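Local coordinates for protein phosphoheptose isomerase (Neisseria gonorrhoeae, PDB 5I01) that probably catalyses, as a zinc-dependent homotetramer, the isomerization of sedoheptulose 7-phosphate to D-glycero-D-manno-heptose 7-phosphate, the first step of heptose biosynthesis, at residues Gln62-Ala65 with Ala66-Gly70. The protein carries 1 engineered substitution. Numbering follows the deposited sequence.
Sequences QHFA and AEMTG. With ZN (zinc ion), chain E.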
loop_
_atom_site.group_PDB
_atom_site.type_symbol
_atom_site.label_atom_id
_atom_site.label_comp_id
_atom_site.label_asym_id
_atom_site.label_seq_id
_atom_site.Cartn_x
_atom_site.Cartn_y
_atom_site.Cartn_z
ATOM N N GLN A 62 4.566 1.915 9.028
ATOM C CA GLN A 62 3.283 1.200 8.945
ATOM C C GLN A 62 3.175 0.065 9.971
ATOM O O GLN A 62 2.072 -0.275 10.375
ATOM C CB GLN A 62 2.944 0.756 7.504
ATOM C CG GLN A 62 3.695 -0.434 6.923
ATOM C CD GLN A 62 3.122 -0.860 5.574
ATOM O OE1 GLN A 62 2.999 -0.047 4.643
ATOM N NE2 GLN A 62 2.765 -2.136 5.459
ATOM N N HIS A 63 4.314 -0.505 10.371
ATOM C CA HIS A 63 4.416 -1.464 11.494
ATOM C C HIS A 63 3.978 -0.798 12.816
ATOM O O HIS A 63 3.134 -1.326 13.527
ATOM C CB HIS A 63 5.867 -1.967 11.605
ATOM C CG HIS A 63 6.082 -3.110 12.556
ATOM N ND1 HIS A 63 6.974 -4.123 12.278
ATOM C CD2 HIS A 63 5.575 -3.387 13.781
ATOM C CE1 HIS A 63 6.998 -4.979 13.282
ATOM N NE2 HIS A 63 6.154 -4.558 14.205
ATOM N N PHE A 64 4.558 0.357 13.126
ATOM C CA PHE A 64 4.143 1.162 14.285
ATOM C C PHE A 64 2.643 1.473 14.305
ATOM O O PHE A 64 1.971 1.196 15.275
ATOM C CB PHE A 64 4.930 2.463 14.327
ATOM C CG PHE A 64 4.412 3.437 15.328
ATOM C CD1 PHE A 64 4.510 3.165 16.686
ATOM C CD2 PHE A 64 3.809 4.625 14.918
ATOM C CE1 PHE A 64 4.025 4.064 17.626
ATOM C CE2 PHE A 64 3.321 5.529 15.849
ATOM C CZ PHE A 64 3.431 5.249 17.206
ATOM N N ALA A 65 2.132 2.046 13.223
ATOM C CA ALA A 65 0.713 2.398 13.113
ATOM C C ALA A 65 -0.220 1.195 13.223
ATOM O O ALA A 65 -1.280 1.293 13.835
ATOM C CB ALA A 65 0.452 3.145 11.812
ATOM N N ALA A 66 0.166 0.065 12.640
ATOM C CA ALA A 66 -0.631 -1.167 12.733
ATOM C C ALA A 66 -0.737 -1.741 14.163
ATOM O O ALA A 66 -1.779 -2.293 14.544
ATOM C CB ALA A 66 -0.093 -2.219 11.774
ATOM N N GLU A 67 0.324 -1.619 14.953
ATOM C CA GLU A 67 0.258 -2.026 16.367
ATOM C C GLU A 67 -0.543 -1.055 17.262
ATOM O O GLU A 67 -1.028 -1.450 18.310
ATOM C CB GLU A 67 1.652 -2.309 16.910
ATOM C CG GLU A 67 2.220 -3.585 16.289
ATOM C CD GLU A 67 3.526 -4.030 16.905
ATOM O OE1 GLU A 67 4.222 -3.183 17.500
ATOM O OE2 GLU A 67 3.859 -5.228 16.779
ATOM N N MET A 68 -0.710 0.193 16.836
ATOM C CA MET A 68 -1.607 1.130 17.529
ATOM C C MET A 68 -3.080 0.864 17.197
ATOM O O MET A 68 -3.921 0.902 18.079
ATOM C CB MET A 68 -1.253 2.593 17.186
ATOM C CG MET A 68 0.124 3.077 17.646
ATOM S SD MET A 68 0.395 2.966 19.430
ATOM C CE MET A 68 1.138 4.561 19.798
ATOM N N THR A 69 -3.396 0.608 15.933
ATOM C CA THR A 69 -4.791 0.410 15.520
ATOM C C THR A 69 -5.364 -0.972 15.880
ATOM O O THR A 69 -6.584 -1.104 15.995
ATOM C CB THR A 69 -5.004 0.718 14.011
ATOM O OG1 THR A 69 -4.124 -0.078 13.196
ATOM C CG2 THR A 69 -4.742 2.198 13.749
ATOM N N GLY A 70 -4.501 -1.981 16.054
ATOM C CA GLY A 70 -4.911 -3.310 16.528
ATOM C C GLY A 70 -4.877 -3.420 18.043
ATOM O O GLY A 70 -3.963 -4.020 18.610
HETATM ZN ZN ZN E . 5.718 -5.613 16.049
#
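His63 and Glu67, one helical turn apart near the end of helix 56-69, run side by side and pinch one zinc ion between their ends. His63 NE2 binds the metal at 2.2 Å and Glu67 OE2 at 2.0 Å. The His63 chi1 of -171° sets CG opposite the backbone N and beside the carbonyl carbon, which carries the imidazole along the helix toward Glu67; the carboxylate lies at the ring edge, its plane turned 85° from the imidazole. Glu67 OE1 stays 3.2 Å from the zinc ion, so the carboxylate binds essentially through one oxygen. His185 of helix 173-193 and Gln177 of a neighbouring subunit complete the site. One residue on, Met68 CG lies over one face of the Phe64 ring, offset toward the rim, 4.2 Å from its centroid. The bent methionine chain brings Met68 CE to 3.5 Å from Phe64 CZ, with the sulfur oblique to the ring. This Met-aromatic pair packs against helix 173-193, and Phe64 also meets strand 49-52. Ala65 O takes two bonds from Thr69, one from the backbone N (3.1 Å) and one from OG1 (3.2 Å), which ties the buried hydroxyl back onto the last turn. Ala66 N donates to Gln62 O at 3.0 Å, and Ala66 CB lies against that same oxygen. The i, i+4 spacing thus supplies two zinc ligands from one helix, while the glutamine from another chain makes the site an intersubunit one.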